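Local coordinates for myosin-I heavy chain (Dictyostelium discoideum, PDB 5EJR), which is an actin-based class VII motor with ATPase activity, involved in early phagocytosis and adhesion, represented here by its second MyTH4-FERM tail module, at residues N67-D77 with I107-N118. Residues are numbered along the deposited sequence; the frame is centred on the assembly and turned at random.
Sequences NFSEIMMWMGD and IYCQAYRQTNKN
Helix 67-75 and helix 107-113 run roughly the same way, their axes 10.1 Å apart and crossing at -41°, and Phe68 and Ile71 meet Gln110 and Ala111 where the backbones draw near. Gln110 is long enough to span the gap: its OE1 takes a nearly straight hydrogen bond of 2.9 Å from Asn67 ND2. The oxygen lies in the amide plane of Asn67, whereas the donor sits above the carbonyl plane of Gln110. NE2 of the same amide donates to Ala64 O, and Asn67 OD1 accepts from Arg96, so both buried amides are used at both ends. With Gln110 replaced by an alanine, Asn67 ND2 and Ala64 O would probably be left without these partners and a gap would open beside Phe68.

A chi1 of -165° sets CG of Phe68 opposite the backbone N and brings the ring against Gln110 and Gln114. It turns an edge to Gln110, its CD1 3.5 Å from CD of an amide standing almost perpendicular to it. The far end of the ring meets Gln114, whose chain bends at chi2 to set CD 3.4 Å from Phe68 CZ. CD1 of Ile71 packs against Gln110 CB and meets the short side chain of Ala111, CD1 to CB 4.4 Å.

Flexible Met75 curls its CE to 3.5 Å from Gln114 CB. Past Gly76, whose positive phi completes a Schellman motif, Asp77 reaches the other segment through water: OD2 and Gln114 NE2 share one molecule, OD1 and Asn118 OD1 another. Asp77 and Asn118 also both bind Ser123 of helix 121-137. This corner of the MyTH4 helical bundle therefore combines apolar packing with a buried Gln110 amide bonded at both ends to helix 58-75, and gives way to water-mediated links beyond the helices.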
loop_
_atom_site.group_PDB
_atom_site.type_symbol
_atom_site.label_atom_id
_atom_site.label_comp_id
_atom_site.label_asym_id
_atom_site.label_seq_id
_atom_site.Cartn_x
_atom_site.Cartn_y
_atom_site.Cartn_z
ATOM N N ASN A 67 -2.816 -10.154 24.371
ATOM C CA ASN A 67 -3.871 -9.761 23.434
ATOM C C ASN A 67 -5.041 -9.103 24.156
ATOM O O ASN A 67 -5.571 -8.098 23.664
ATOM C CB ASN A 67 -4.385 -10.963 22.672
ATOM C CG ASN A 67 -5.305 -10.570 21.545
ATOM O OD1 ASN A 67 -4.877 -10.184 20.460
ATOM N ND2 ASN A 67 -6.582 -10.594 21.799
ATOM N N PHE A 68 -5.446 -9.675 25.326
ATOM C CA PHE A 68 -6.545 -9.138 26.117
ATOM C C PHE A 68 -6.283 -7.719 26.534
ATOM O O PHE A 68 -7.139 -6.866 26.299
ATOM C CB PHE A 68 -6.879 -10.021 27.324
ATOM C CG PHE A 68 -8.224 -9.675 27.912
ATOM C CD1 PHE A 68 -9.392 -10.186 27.362
ATOM C CD2 PHE A 68 -8.325 -8.824 29.002
ATOM C CE1 PHE A 68 -10.636 -9.862 27.901
ATOM C CE2 PHE A 68 -9.569 -8.486 29.530
ATOM C CZ PHE A 68 -10.712 -9.015 28.983
ATOM N N SER A 69 -5.087 -7.446 27.084
ATOM C CA SER A 69 -4.706 -6.092 27.491
ATOM C C SER A 69 -4.698 -5.118 26.295
ATOM O O SER A 69 -5.001 -3.945 26.480
ATOM C CB SER A 69 -3.372 -6.084 28.238
ATOM O OG SER A 69 -2.261 -6.369 27.408
ATOM N N GLU A 70 -4.408 -5.621 25.068
ATOM C CA GLU A 70 -4.413 -4.810 23.848
ATOM C C GLU A 70 -5.850 -4.461 23.438
ATOM O O GLU A 70 -6.113 -3.312 23.065
ATOM C CB GLU A 70 -3.623 -5.489 22.719
ATOM C CG GLU A 70 -2.127 -5.475 22.998
ATOM C CD GLU A 70 -1.195 -6.062 21.960
ATOM O OE1 GLU A 70 -1.679 -6.652 20.967
ATOM O OE2 GLU A 70 0.035 -5.955 22.163
ATOM N N ILE A 71 -6.782 -5.437 23.559
ATOM C CA ILE A 71 -8.214 -5.236 23.308
ATOM C C ILE A 71 -8.713 -4.118 24.255
ATOM O O ILE A 71 -9.340 -3.153 23.806
ATOM C CB ILE A 71 -8.988 -6.575 23.438
ATOM C CG1 ILE A 71 -8.652 -7.485 22.238
ATOM C CG2 ILE A 71 -10.502 -6.349 23.563
ATOM C CD1 ILE A 71 -9.396 -8.827 22.133
ATOM N N MET A 72 -8.320 -4.207 25.544
ATOM C CA MET A 72 -8.628 -3.224 26.586
ATOM C C MET A 72 -8.095 -1.835 26.239
ATOM O O MET A 72 -8.774 -0.846 26.488
ATOM C CB MET A 72 -8.092 -3.705 27.943
ATOM C CG MET A 72 -8.856 -4.891 28.507
ATOM S SD MET A 72 -8.395 -5.286 30.222
ATOM C CE MET A 72 -8.820 -3.746 31.044
ATOM N N MET A 73 -6.906 -1.764 25.628
ATOM C CA MET A 73 -6.278 -0.522 25.171
ATOM C C MET A 73 -7.073 0.071 24.020
ATOM O O MET A 73 -7.243 1.283 23.958
ATOM C CB MET A 73 -4.849 -0.797 24.694
ATOM C CG MET A 73 -3.870 -1.003 25.807
ATOM S SD MET A 73 -2.346 -1.768 25.224
ATOM C CE MET A 73 -1.502 -0.410 24.750
ATOM N N TRP A 74 -7.542 -0.784 23.095
ATOM C CA TRP A 74 -8.315 -0.352 21.931
ATOM C C TRP A 74 -9.667 0.235 22.374
ATOM O O TRP A 74 -10.086 1.294 21.890
ATOM C CB TRP A 74 -8.527 -1.524 20.964
ATOM C CG TRP A 74 -9.570 -1.234 19.936
ATOM C CD1 TRP A 74 -10.849 -1.712 19.901
ATOM C CD2 TRP A 74 -9.455 -0.309 18.850
ATOM N NE1 TRP A 74 -11.522 -1.183 18.822
ATOM C CE2 TRP A 74 -10.699 -0.295 18.175
ATOM C CE3 TRP A 74 -8.410 0.501 18.365
ATOM C CZ2 TRP A 74 -10.920 0.481 17.029
ATOM C CZ3 TRP A 74 -8.626 1.260 17.222
ATOM C CH2 TRP A 74 -9.872 1.258 16.578
ATOM N N MET A 75 -10.320 -0.466 23.319
ATOM C CA MET A 75 -11.611 -0.124 23.906
ATOM C C MET A 75 -11.552 1.045 24.897
ATOM O O MET A 75 -12.599 1.568 25.267
ATOM C CB MET A 75 -12.237 -1.367 24.536
ATOM C CG MET A 75 -12.672 -2.371 23.498
ATOM S SD MET A 75 -13.228 -3.935 24.189
ATOM C CE MET A 75 -14.850 -3.411 24.879
ATOM N N GLY A 76 -10.344 1.460 25.283
ATOM C CA GLY A 76 -10.124 2.568 26.208
ATOM C C GLY A 76 -10.336 2.224 27.672
ATOM O O GLY A 76 -10.680 3.101 28.468
ATOM N N ASP A 77 -10.127 0.952 28.039
ATOM C CA ASP A 77 -10.268 0.438 29.405
ATOM C C ASP A 77 -8.912 0.139 30.065
ATOM O O ASP A 77 -8.870 -0.259 31.229
ATOM C CB ASP A 77 -11.172 -0.806 29.427
ATOM C CG ASP A 77 -12.577 -0.554 28.917
ATOM O OD1 ASP A 77 -13.214 0.429 29.376
ATOM O OD2 ASP A 77 -13.052 -1.348 28.080
ATOM N N ILE A 107 -9.584 -14.648 20.200
ATOM C CA ILE A 107 -9.596 -13.206 19.946
ATOM C C ILE A 107 -11.049 -12.713 19.864
ATOM O O ILE A 107 -11.374 -11.739 20.556
ATOM C CB ILE A 107 -8.700 -12.749 18.760
ATOM C CG1 ILE A 107 -7.224 -13.131 19.044
ATOM C CG2 ILE A 107 -8.818 -11.222 18.564
ATOM C CD1 ILE A 107 -6.237 -12.940 17.863
ATOM N N TYR A 108 -11.917 -13.442 19.101
ATOM C CA TYR A 108 -13.345 -13.141 18.894
ATOM C C TYR A 108 -14.136 -13.193 20.213
ATOM O O TYR A 108 -14.981 -12.341 20.442
ATOM C CB TYR A 108 -13.973 -14.131 17.905
ATOM C CG TYR A 108 -13.901 -13.702 16.455
ATOM C CD1 TYR A 108 -14.882 -12.883 15.899
ATOM C CD2 TYR A 108 -12.895 -14.176 15.617
ATOM C CE1 TYR A 108 -14.846 -12.523 14.549
ATOM C CE2 TYR A 108 -12.827 -13.793 14.278
ATOM C CZ TYR A 108 -13.811 -12.977 13.746
ATOM O OH TYR A 108 -13.764 -12.658 12.412
ATOM N N CYS A 109 -13.856 -14.202 21.071
ATOM C CA CYS A 109 -14.488 -14.358 22.386
ATOM C C CYS A 109 -14.061 -13.245 23.327
ATOM O O CYS A 109 -14.929 -12.687 23.979
ATOM C CB CYS A 109 -14.211 -15.735 22.974
ATOM S SG CYS A 109 -14.966 -17.095 22.051
ATOM N N GLN A 110 -12.759 -12.862 23.358
ATOM C CA GLN A 110 -12.296 -11.760 24.230
ATOM C C GLN A 110 -12.941 -10.439 23.849
ATOM O O GLN A 110 -13.235 -9.630 24.735
ATOM C CB GLN A 110 -10.776 -11.560 24.175
ATOM C CG GLN A 110 -9.935 -12.624 24.864
ATOM C CD GLN A 110 -8.449 -12.312 24.793
ATOM O OE1 GLN A 110 -8.000 -11.338 24.171
ATOM N NE2 GLN A 110 -7.649 -13.106 25.485
ATOM N N ALA A 111 -13.086 -10.184 22.519
ATOM C CA ALA A 111 -13.642 -8.931 22.016
ATOM C C ALA A 111 -15.114 -8.878 22.391
ATOM O O ALA A 111 -15.551 -7.874 22.956
ATOM C CB ALA A 111 -13.460 -8.832 20.500
ATOM N N TYR A 112 -15.852 -9.972 22.124
ATOM C CA TYR A 112 -17.274 -10.080 22.419
ATOM C C TYR A 112 -17.582 -9.948 23.920
ATOM O O TYR A 112 -18.439 -9.145 24.298
ATOM C CB TYR A 112 -17.905 -11.358 21.835
ATOM C CG TYR A 112 -19.379 -11.416 22.166
ATOM C CD1 TYR A 112 -20.299 -10.633 21.472
ATOM C CD2 TYR A 112 -19.837 -12.129 23.275
ATOM C CE1 TYR A 112 -21.646 -10.605 21.834
ATOM C CE2 TYR A 112 -21.182 -12.109 23.644
ATOM C CZ TYR A 112 -22.080 -11.343 22.924
ATOM O OH TYR A 112 -23.399 -11.327 23.288
ATOM N N ARG A 113 -16.886 -10.729 24.766
ATOM C CA ARG A 113 -17.035 -10.691 26.233
ATOM C C ARG A 113 -16.951 -9.241 26.726
ATOM O O ARG A 113 -17.753 -8.824 27.559
ATOM C CB ARG A 113 -15.941 -11.550 26.900
ATOM C CG ARG A 113 -15.631 -11.196 28.355
ATOM C CD ARG A 113 -14.200 -11.520 28.702
ATOM N NE ARG A 113 -13.773 -10.912 29.955
ATOM C CZ ARG A 113 -13.753 -11.546 31.123
ATOM N NH1 ARG A 113 -14.186 -12.797 31.215
ATOM N NH2 ARG A 113 -13.310 -10.932 32.211
ATOM N N GLN A 114 -16.012 -8.463 26.179
ATOM C CA GLN A 114 -15.833 -7.094 26.634
ATOM C C GLN A 114 -16.949 -6.128 26.164
ATOM O O GLN A 114 -17.060 -5.032 26.707
ATOM C CB GLN A 114 -14.433 -6.607 26.293
ATOM C CG GLN A 114 -13.341 -7.279 27.148
ATOM C CD GLN A 114 -13.398 -6.891 28.613
ATOM O OE1 GLN A 114 -14.040 -7.546 29.443
ATOM N NE2 GLN A 114 -12.744 -5.803 28.958
ATOM N N THR A 115 -17.826 -6.571 25.247
ATOM C CA THR A 115 -18.975 -5.769 24.777
ATOM C C THR A 115 -20.245 -6.087 25.596
ATOM O O THR A 115 -21.193 -5.306 25.576
ATOM C CB THR A 115 -19.284 -6.017 23.283
ATOM O OG1 THR A 115 -19.931 -7.277 23.118
ATOM C CG2 THR A 115 -18.065 -5.912 22.386
ATOM N N ASN A 116 -20.276 -7.256 26.253
ATOM C CA ASN A 116 -21.406 -7.750 27.043
ATOM C C ASN A 116 -21.343 -7.228 28.484
ATOM O O ASN A 116 -20.406 -7.551 29.210
ATOM C CB ASN A 116 -21.408 -9.285 27.014
ATOM C CG ASN A 116 -22.755 -9.950 27.119
ATOM O OD1 ASN A 116 -23.788 -9.429 26.683
ATOM N ND2 ASN A 116 -22.752 -11.179 27.604
ATOM N N LYS A 117 -22.340 -6.408 28.881
ATOM C CA LYS A 117 -22.495 -5.799 30.215
ATOM C C LYS A 117 -21.315 -4.880 30.572
ATOM O O LYS A 117 -20.711 -4.977 31.642
ATOM C CB LYS A 117 -22.794 -6.845 31.319
ATOM C CG LYS A 117 -24.053 -7.679 31.060
ATOM C CD LYS A 117 -24.368 -8.631 32.219
ATOM C CE LYS A 117 -25.443 -9.648 31.886
ATOM N NZ LYS A 117 -26.785 -9.031 31.688
ATOM N N ASN A 118 -21.012 -3.970 29.647
ATOM C CA ASN A 118 -19.967 -2.977 29.785
ATOM C C ASN A 118 -20.634 -1.710 30.371
ATOM O O ASN A 118 -21.632 -1.251 29.810
ATOM C CB ASN A 118 -19.361 -2.697 28.396
ATOM C CG ASN A 118 -18.072 -1.922 28.379
ATOM O OD1 ASN A 118 -17.807 -1.066 29.224
ATOM N ND2 ASN A 118 -17.238 -2.198 27.382
HETATM O O HOH W 1 -12.151 -3.733 27.285
HETATM O O HOH W 2 -15.894 0.582 30.210
#